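Local coordinates for antiterminator Q protein (Enterobacteria phage SfI, PDB 6JNY) that acts as a transcription antitermination factor of a phage, probably by modifying RNA polymerase so that it reads through terminators, at residues F81-S86 / D131-A136; K34-V39 / I66-D71; L85-H90 / H95-Y100. One frame throughout, in Å; residues are numbered along the deposited sequence.

Contact 1: F81-S86 / D131-A136; sequences FGILLS and DEILNA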
loop_
_atom_site.group_PDB
_atom_site.type_symbol
_atom_site.label_atom_id
_atom_site.label_comp_id
_atom_site.label_asym_id
_atom_site.label_seq_id
_atom_site.Cartn_x
_atom_site.Cartn_y
_atom_site.Cartn_z
ATOM N N PHE A 81 2.398 2.590 -3.977
ATOM C CA PHE A 81 1.685 1.400 -4.431
ATOM C C PHE A 81 2.522 0.148 -4.177
ATOM O O PHE A 81 2.020 -0.842 -3.634
ATOM C CB PHE A 81 1.359 1.567 -5.921
ATOM C CG PHE A 81 0.144 0.802 -6.409
ATOM C CD1 PHE A 81 -0.378 -0.296 -5.726
ATOM C CD2 PHE A 81 -0.478 1.191 -7.598
ATOM C CE1 PHE A 81 -1.494 -0.974 -6.219
ATOM C CE2 PHE A 81 -1.591 0.517 -8.095
ATOM C CZ PHE A 81 -2.097 -0.567 -7.412
ATOM N N GLY A 82 3.809 0.200 -4.514
ATOM C CA GLY A 82 4.664 -0.955 -4.288
ATOM C C GLY A 82 4.809 -1.298 -2.817
ATOM O O GLY A 82 4.799 -2.474 -2.438
ATOM N N ILE A 83 4.927 -0.273 -1.967
ATOM C CA ILE A 83 5.046 -0.516 -0.533
ATOM C C ILE A 83 3.770 -1.139 0.013
ATOM O O ILE A 83 3.813 -2.058 0.840
ATOM C CB ILE A 83 5.432 0.785 0.191
ATOM C CG1 ILE A 83 6.909 1.101 -0.052
ATOM C CG2 ILE A 83 5.124 0.703 1.677
ATOM C CD1 ILE A 83 7.293 2.508 0.294
ATOM N N LEU A 84 2.611 -0.642 -0.435
ATOM C CA LEU A 84 1.347 -1.245 -0.049
ATOM C C LEU A 84 1.286 -2.715 -0.439
ATOM O O LEU A 84 0.827 -3.551 0.350
ATOM C CB LEU A 84 0.194 -0.478 -0.711
ATOM C CG LEU A 84 -1.226 -0.850 -0.290
ATOM C CD1 LEU A 84 -1.533 -0.289 1.082
ATOM C CD2 LEU A 84 -2.256 -0.327 -1.313
ATOM N N LEU A 85 1.736 -3.047 -1.659
ATOM C CA LEU A 85 1.710 -4.438 -2.113
ATOM C C LEU A 85 2.699 -5.311 -1.341
ATOM O O LEU A 85 2.365 -6.440 -0.973
ATOM C CB LEU A 85 1.956 -4.511 -3.626
ATOM C CG LEU A 85 0.793 -3.981 -4.487
ATOM C CD1 LEU A 85 1.241 -3.780 -5.938
ATOM C CD2 LEU A 85 -0.397 -4.903 -4.416
ATOM N N SER A 86 3.892 -4.787 -1.048
ATOM C CA SER A 86 4.843 -5.530 -0.216
ATOM C C SER A 86 4.222 -5.890 1.127
ATOM O O SER A 86 4.281 -7.042 1.565
ATOM C CB SER A 86 6.115 -4.712 -0.015
ATOM O OG SER A 86 6.836 -4.588 -1.231
ATOM N N ASP A 131 6.355 3.848 7.395
ATOM C CA ASP A 131 5.154 3.935 8.214
ATOM C C ASP A 131 4.246 5.056 7.728
ATOM O O ASP A 131 3.022 4.879 7.635
ATOM C CB ASP A 131 5.561 4.164 9.671
ATOM C CG ASP A 131 5.786 2.868 10.420
ATOM O OD1 ASP A 131 6.436 1.959 9.852
ATOM O OD2 ASP A 131 5.311 2.757 11.572
ATOM N N GLU A 132 4.830 6.209 7.389
ATOM C CA GLU A 132 4.029 7.345 6.940
ATOM C C GLU A 132 3.394 7.065 5.586
ATOM O O GLU A 132 2.246 7.456 5.335
ATOM C CB GLU A 132 4.899 8.600 6.861
ATOM C CG GLU A 132 5.202 9.235 8.198
ATOM C CD GLU A 132 6.292 10.287 8.100
ATOM O OE1 GLU A 132 6.729 10.594 6.966
ATOM O OE2 GLU A 132 6.702 10.816 9.155
ATOM N N ILE A 133 4.130 6.412 4.691
ATOM C CA ILE A 133 3.588 6.084 3.376
ATOM C C ILE A 133 2.413 5.118 3.504
ATOM O O ILE A 133 1.368 5.299 2.863
ATOM C CB ILE A 133 4.706 5.550 2.460
ATOM C CG1 ILE A 133 5.664 6.685 2.075
ATOM C CG2 ILE A 133 4.127 4.856 1.224
ATOM C CD1 ILE A 133 6.989 6.178 1.528
ATOM N N LEU A 134 2.548 4.089 4.341
ATOM C CA LEU A 134 1.435 3.167 4.535
ATOM C C LEU A 134 0.231 3.884 5.135
ATOM O O LEU A 134 -0.905 3.710 4.669
ATOM C CB LEU A 134 1.868 1.975 5.397
ATOM C CG LEU A 134 2.723 0.942 4.672
ATOM C CD1 LEU A 134 3.393 0.018 5.702
ATOM C CD2 LEU A 134 1.876 0.142 3.707
ATOM N N ASN A 135 0.462 4.721 6.145
ATOM C CA ASN A 135 -0.630 5.457 6.766
ATOM C C ASN A 135 -1.312 6.364 5.762
ATOM O O ASN A 135 -2.539 6.407 5.702
ATOM C CB ASN A 135 -0.104 6.259 7.954
ATOM C CG ASN A 135 -1.201 7.021 8.655
ATOM O OD1 ASN A 135 -1.451 8.194 8.358
ATOM N ND2 ASN A 135 -1.878 6.353 9.579
ATOM N N ALA A 136 -0.533 7.064 4.947
ATOM C CA ALA A 136 -1.121 7.987 3.984
ATOM C C ALA A 136 -1.913 7.228 2.931
ATOM O O ALA A 136 -2.971 7.690 2.481
ATOM C CB ALA A 136 -0.009 8.804 3.332
#

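Contact 2: K34-V39 / I66-D71; sequences KRMSSV and ISQVVD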
loop_
_atom_site.group_PDB
_atom_site.type_symbol
_atom_site.label_atom_id
_atom_site.label_comp_id
_atom_site.label_asym_id
_atom_site.label_seq_id
_atom_site.Cartn_x
_atom_site.Cartn_y
_atom_site.Cartn_z
ATOM N N LYS A 34 -4.517 -9.661 -15.164
ATOM C CA LYS A 34 -3.456 -8.706 -15.471
ATOM C C LYS A 34 -4.020 -7.381 -15.970
ATOM O O LYS A 34 -3.511 -6.308 -15.620
ATOM C CB LYS A 34 -2.488 -9.308 -16.491
ATOM C CG LYS A 34 -1.440 -8.332 -17.001
ATOM C CD LYS A 34 -1.091 -8.598 -18.458
ATOM C CE LYS A 34 -0.217 -9.836 -18.595
ATOM N NZ LYS A 34 0.390 -9.945 -19.950
ATOM N N ARG A 35 -5.087 -7.431 -16.772
ATOM C CA ARG A 35 -5.649 -6.223 -17.364
ATOM C C ARG A 35 -6.184 -5.249 -16.321
ATOM O O ARG A 35 -6.338 -4.060 -16.619
ATOM C CB ARG A 35 -6.769 -6.600 -18.336
ATOM C CG ARG A 35 -6.841 -5.720 -19.571
ATOM C CD ARG A 35 -6.142 -6.370 -20.760
ATOM N NE ARG A 35 -5.915 -5.414 -21.840
ATOM C CZ ARG A 35 -4.716 -4.960 -22.200
ATOM N NH1 ARG A 35 -3.627 -5.380 -21.570
ATOM N NH2 ARG A 35 -4.608 -4.086 -23.193
ATOM N N MET A 36 -6.459 -5.721 -15.103
ATOM C CA MET A 36 -7.107 -4.888 -14.099
ATOM C C MET A 36 -6.146 -3.930 -13.411
ATOM O O MET A 36 -6.599 -2.970 -12.775
ATOM C CB MET A 36 -7.784 -5.773 -13.052
ATOM C CG MET A 36 -8.942 -6.589 -13.594
ATOM S SD MET A 36 -10.524 -5.763 -13.355
ATOM C CE MET A 36 -11.074 -6.527 -11.828
ATOM N N SER A 37 -4.841 -4.166 -13.534
ATOM C CA SER A 37 -3.832 -3.318 -12.915
ATOM C C SER A 37 -2.440 -3.746 -13.363
ATOM O O SER A 37 -1.958 -4.816 -12.979
ATOM C CB SER A 37 -3.938 -3.383 -11.385
ATOM O OG SER A 37 -2.863 -2.687 -10.776
ATOM N N SER A 38 -1.783 -2.917 -14.179
ATOM C CA SER A 38 -0.426 -3.239 -14.599
ATOM C C SER A 38 0.552 -3.216 -13.431
ATOM O O SER A 38 1.497 -4.013 -13.405
ATOM C CB SER A 38 0.028 -2.300 -15.718
ATOM O OG SER A 38 -0.060 -0.947 -15.321
ATOM N N VAL A 39 0.349 -2.325 -12.457
ATOM C CA VAL A 39 1.254 -2.277 -11.309
ATOM C C VAL A 39 1.180 -3.578 -10.521
ATOM O O VAL A 39 2.207 -4.178 -10.180
ATOM C CB VAL A 39 0.959 -1.055 -10.418
ATOM C CG1 VAL A 39 1.804 -1.120 -9.168
ATOM C CG2 VAL A 39 1.237 0.248 -11.156
ATOM N N ILE A 66 -12.065 -4.416 -4.513
ATOM C CA ILE A 66 -10.986 -3.764 -3.779
ATOM C C ILE A 66 -9.833 -3.418 -4.705
ATOM O O ILE A 66 -9.205 -2.365 -4.566
ATOM C CB ILE A 66 -10.535 -4.613 -2.578
ATOM C CG1 ILE A 66 -11.684 -4.786 -1.594
ATOM C CG2 ILE A 66 -9.303 -3.976 -1.886
ATOM C CD1 ILE A 66 -11.469 -5.937 -0.601
ATOM N N SER A 67 -9.512 -4.312 -5.643
ATOM C CA SER A 67 -8.403 -4.060 -6.556
ATOM C C SER A 67 -8.669 -2.831 -7.413
ATOM O O SER A 67 -7.756 -2.033 -7.668
ATOM C CB SER A 67 -8.193 -5.270 -7.469
ATOM O OG SER A 67 -7.829 -6.434 -6.748
ATOM N N GLN A 68 -9.903 -2.692 -7.902
ATOM C CA GLN A 68 -10.271 -1.521 -8.689
ATOM C C GLN A 68 -10.164 -0.259 -7.850
ATOM O O GLN A 68 -9.688 0.778 -8.330
ATOM C CB GLN A 68 -11.694 -1.682 -9.223
ATOM C CG GLN A 68 -11.866 -2.785 -10.252
ATOM C CD GLN A 68 -13.207 -2.707 -10.959
ATOM O OE1 GLN A 68 -13.386 -3.275 -12.035
ATOM N NE2 GLN A 68 -14.158 -1.994 -10.355
ATOM N N VAL A 69 -10.585 -0.328 -6.584
ATOM C CA VAL A 69 -10.440 0.820 -5.691
ATOM C C VAL A 69 -8.971 1.163 -5.503
ATOM O O VAL A 69 -8.557 2.320 -5.653
ATOM C CB VAL A 69 -11.148 0.543 -4.354
ATOM C CG1 VAL A 69 -10.728 1.541 -3.302
ATOM C CG2 VAL A 69 -12.646 0.555 -4.553
ATOM N N VAL A 70 -8.157 0.167 -5.151
ATOM C CA VAL A 70 -6.761 0.444 -4.841
ATOM C C VAL A 70 -6.028 0.980 -6.061
ATOM O O VAL A 70 -5.264 1.947 -5.967
ATOM C CB VAL A 70 -6.082 -0.806 -4.259
ATOM C CG1 VAL A 70 -4.585 -0.601 -4.160
ATOM C CG2 VAL A 70 -6.675 -1.118 -2.906
ATOM N N ASP A 71 -6.243 0.371 -7.226
ATOM C CA ASP A 71 -5.541 0.844 -8.411
ATOM C C ASP A 71 -5.945 2.269 -8.752
ATOM O O ASP A 71 -5.097 3.088 -9.132
ATOM C CB ASP A 71 -5.809 -0.074 -9.603
ATOM C CG ASP A 71 -4.914 0.248 -10.790
ATOM O OD1 ASP A 71 -3.741 -0.174 -10.789
ATOM O OD2 ASP A 71 -5.381 0.939 -11.719
HETATM O O HOH W 1 -1.820 -0.014 -12.672
#

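Contact 3: L85-H90 / H95-Y100; sequences LSYYAH and HAIASY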
loop_
_atom_site.group_PDB
_atom_site.type_symbol
_atom_site.label_atom_id
_atom_site.label_comp_id
_atom_site.label_asym_id
_atom_site.label_seq_id
_atom_site.Cartn_x
_atom_site.Cartn_y
_atom_site.Cartn_z
ATOM N N LEU A 85 1.736 -3.047 -1.659
ATOM C CA LEU A 85 1.710 -4.438 -2.113
ATOM C C LEU A 85 2.699 -5.311 -1.341
ATOM O O LEU A 85 2.365 -6.440 -0.973
ATOM C CB LEU A 85 1.956 -4.511 -3.626
ATOM C CG LEU A 85 0.793 -3.981 -4.487
ATOM C CD1 LEU A 85 1.241 -3.780 -5.938
ATOM C CD2 LEU A 85 -0.397 -4.903 -4.416
ATOM N N SER A 86 3.892 -4.787 -1.048
ATOM C CA SER A 86 4.843 -5.530 -0.216
ATOM C C SER A 86 4.222 -5.890 1.127
ATOM O O SER A 86 4.281 -7.042 1.565
ATOM C CB SER A 86 6.115 -4.712 -0.015
ATOM O OG SER A 86 6.836 -4.588 -1.231
ATOM N N TYR A 87 3.566 -4.923 1.774
ATOM C CA TYR A 87 3.024 -5.166 3.106
ATOM C C TYR A 87 1.814 -6.092 3.060
ATOM O O TYR A 87 1.723 -7.050 3.835
ATOM C CB TYR A 87 2.654 -3.827 3.746
ATOM C CG TYR A 87 2.220 -3.912 5.187
ATOM C CD1 TYR A 87 0.906 -3.631 5.545
ATOM C CD2 TYR A 87 3.123 -4.200 6.200
ATOM C CE1 TYR A 87 0.497 -3.673 6.864
ATOM C CE2 TYR A 87 2.722 -4.250 7.515
ATOM C CZ TYR A 87 1.418 -3.981 7.849
ATOM O OH TYR A 87 1.011 -4.025 9.159
ATOM N N TYR A 88 0.844 -5.802 2.183
ATOM C CA TYR A 88 -0.402 -6.561 2.216
ATOM C C TYR A 88 -0.381 -7.810 1.345
ATOM O O TYR A 88 -0.910 -8.837 1.764
ATOM C CB TYR A 88 -1.604 -5.662 1.860
ATOM C CG TYR A 88 -1.980 -4.741 2.986
ATOM C CD1 TYR A 88 -2.497 -5.241 4.169
ATOM C CD2 TYR A 88 -1.759 -3.379 2.880
ATOM C CE1 TYR A 88 -2.844 -4.393 5.214
ATOM C CE2 TYR A 88 -2.088 -2.525 3.917
ATOM C CZ TYR A 88 -2.622 -3.046 5.081
ATOM O OH TYR A 88 -2.957 -2.201 6.110
ATOM N N ALA A 89 0.176 -7.732 0.137
ATOM C CA ALA A 89 0.174 -8.899 -0.741
ATOM C C ALA A 89 1.274 -9.881 -0.350
ATOM O O ALA A 89 0.991 -11.032 -0.001
ATOM C CB ALA A 89 0.289 -8.468 -2.205
ATOM N N HIS A 90 2.528 -9.424 -0.346
ATOM C CA HIS A 90 3.611 -10.333 0.019
ATOM C C HIS A 90 3.669 -10.608 1.513
ATOM O O HIS A 90 4.215 -11.641 1.913
ATOM C CB HIS A 90 4.967 -9.818 -0.437
ATOM C CG HIS A 90 6.078 -10.788 -0.178
ATOM N ND1 HIS A 90 6.976 -10.630 0.854
ATOM C CD2 HIS A 90 6.405 -11.949 -0.791
ATOM C CE1 HIS A 90 7.828 -11.643 0.850
ATOM N NE2 HIS A 90 7.502 -12.456 -0.137
ATOM N N HIS A 95 9.480 -3.379 9.005
ATOM C CA HIS A 95 10.928 -3.333 9.155
ATOM C C HIS A 95 11.628 -3.912 7.933
ATOM O O HIS A 95 12.664 -3.394 7.500
ATOM C CB HIS A 95 11.346 -4.096 10.413
ATOM C CG HIS A 95 11.254 -3.299 11.678
ATOM N ND1 HIS A 95 11.334 -1.923 11.707
ATOM C CD2 HIS A 95 11.115 -3.692 12.968
ATOM C CE1 HIS A 95 11.243 -1.504 12.959
ATOM N NE2 HIS A 95 11.109 -2.558 13.742
ATOM N N ALA A 96 11.082 -4.992 7.359
ATOM C CA ALA A 96 11.697 -5.588 6.179
ATOM C C ALA A 96 11.594 -4.666 4.975
ATOM O O ALA A 96 12.541 -4.547 4.190
ATOM C CB ALA A 96 11.079 -6.956 5.890
ATOM N N ILE A 97 10.450 -3.992 4.815
ATOM C CA ILE A 97 10.309 -3.028 3.728
ATOM C C ILE A 97 11.275 -1.865 3.916
ATOM O O ILE A 97 11.929 -1.423 2.962
ATOM C CB ILE A 97 8.855 -2.537 3.661
ATOM C CG1 ILE A 97 7.910 -3.702 3.365
ATOM C CG2 ILE A 97 8.721 -1.405 2.640
ATOM C CD1 ILE A 97 6.443 -3.338 3.617
ATOM N N ALA A 98 11.401 -1.376 5.149
ATOM C CA ALA A 98 12.293 -0.251 5.403
ATOM C C ALA A 98 13.753 -0.624 5.188
ATOM O O ALA A 98 14.538 0.207 4.719
ATOM C CB ALA A 98 12.077 0.288 6.813
ATOM N N SER A 99 14.132 -1.860 5.511
ATOM C CA SER A 99 15.512 -2.282 5.293
ATOM C C SER A 99 15.890 -2.194 3.823
ATOM O O SER A 99 16.985 -1.726 3.483
ATOM C CB SER A 99 15.711 -3.705 5.811
ATOM O OG SER A 99 17.038 -4.143 5.573
ATOM N N TYR A 100 15.003 -2.639 2.933
ATOM C CA TYR A 100 15.291 -2.562 1.505
ATOM C C TYR A 100 15.227 -1.124 1.006
ATOM O O TYR A 100 16.041 -0.719 0.171
ATOM C CB TYR A 100 14.330 -3.436 0.702
ATOM C CG TYR A 100 14.695 -3.459 -0.760
ATOM C CD1 TYR A 100 13.963 -2.738 -1.686
ATOM C CD2 TYR A 100 15.802 -4.174 -1.207
ATOM C CE1 TYR A 100 14.306 -2.740 -3.023
ATOM C CE2 TYR A 100 16.155 -4.183 -2.542
ATOM C CZ TYR A 100 15.399 -3.462 -3.447
ATOM O OH TYR A 100 15.739 -3.462 -4.784
#

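Contact 1: F81-S86 / D131-A136
Ile83 meets Ile133 and Leu134 where helix 78-90 packs across the long helix 123-155. This is an apolar helix-helix crossing near the centre of a mainly helical fold. The two short segments run almost perpendicular, at 92°, with axes 9.6 Å apart. The CB of Ile83 faces the long helix and splits the side chain into two arms. The first arm is the methyl CG2, which lies anti to the backbone N. Ile83 CG2 comes to 3.8 Å from Leu134 CG and also touches CD2 of that leucine. The second arm leaves through CG1, which lies beside the backbone N, and is extended beyond it (chi2 165°). The tip, Ile83 CD1, rests against two atoms of Ile133: CD1 at 3.9 Å and the branch methyl CG2 at 4.0 Å. The two isoleucine side chains cross at about a right angle. Tyr101 and Ala80 also pack on Ile133. Tyr87 and Lys94 also touch Leu134. No hydrogen bond joins the segments. The same Leu134 CD2 also lies 4.0 Å from Leu84 CA and 4.3 Å from Leu84 CD1.

Contact 2: K34-V39 / I66-D71
Ser37, at the start of helix 38-45, faces Asp71 of helix 60-74. Both have CB directed at the opposite segment. Ser37 OG donates a hydrogen bond of 2.7 Å to Asp71 OD1. It reaches the oxygen from above the carboxylate, 43° out of its plane. The first torsion of Ser37 puts OG anti to the backbone N (chi1 173°), and that of Asp71 does the same for CG (chi1 -170°). The two polar groups thus extend to each other, and Ser37 CB follows to 3.3 Å from Asp71 OD1.

Asp71 OD1 takes a second bond, from water 1 at 2.7 Å. That water in turn accepts from Val39 N at 3.2 Å. Asp71 is thereby linked to the helix start both directly and through water. The nearby N-terminal end of helix 38-45 would probably favour a negative charge on Asp71. Phe81 of helix 78-90 packs on Asp71 as well.

Met36 and Gln68 form the outer side of the contact. Their side chains approach at a slant. The methionine chain is bent at chi2 and chi3, while the glutamine is extended beyond CG. Met36 SD and Met36 CE each lie 4.0 Å from Gln68 OE1, and CE also touches Gln68 CG. These are van der Waals contacts.

Ser37 OG also accepts from Ile40 N. The arrangement is a serine N-cap on helix 38-45, with its hydroxyl tied to an aspartate of a neighbouring helix.

Contact 3: L85-H90 / H95-Y100
Ser86 and Ile97 bring helices 78-90 and 94-103 closest, with 7.2 Å between their CA atoms. From Ser86 to His90 the first helix widens into a pi-type turn, and Leu85 O accepts from both Ala89 N and His90 N. Ile97 makes the whole contact from its side. Its CG1 is anti to the carbonyl carbon (chi1 -62°) and the chain runs on extended, so the methyl CD1 reaches furthest. Ile97 CD1 lies 3.8 Å from Tyr87 CB, and equally near the backbone atom Tyr87 N. Ile97 CD1 also rests 3.9 Å from Ser86 CB, with Ile97 CG1 just behind it. The methyl thus touches two consecutive residues of the facing helix. With respect to the Tyr87 ring it lies at the edge, near the ring plane. Tyr87 is also engaged within its own helix: Tyr87 CD1 stands 3.5 Å above the Tyr88 ring, over the centre. Leu134 of helix 123-155 touches Tyr87 too. Two helices joined by a short turn are consistent with the helix-turn-helix clan to which this family belongs. No hydrogen bond joins these segments, so the contact rests on van der Waals packing, chiefly by Ile97 CD1.

Helix 78-90 joins the three contacts. Contacts 1 and 3 share Leu85 and Ser86, and their centres are about 8 Å apart. They touch where Leu134 CD2 meets Tyr87 CB at 4.0 Å and where Ile97 CD1 lies 4.0 Å from Ile83 O. Contact 2 is further off, with its centre about 16 Å from that of contact 1 and 19 Å from that of contact 3. Phe81 connects contacts 1 and 2: Phe81 CE2 is 3.5 Å from Asp71 OD1 and Phe81 CD2 is 3.6 Å from Val39 CG1. Contacts 2 and 3 touch where Val39 CG1 lies 4.2 Å from Leu85 CD1. Contacts 1 and 3 are packing, whereas contact 2 adds a direct hydrogen bond and a water bridge.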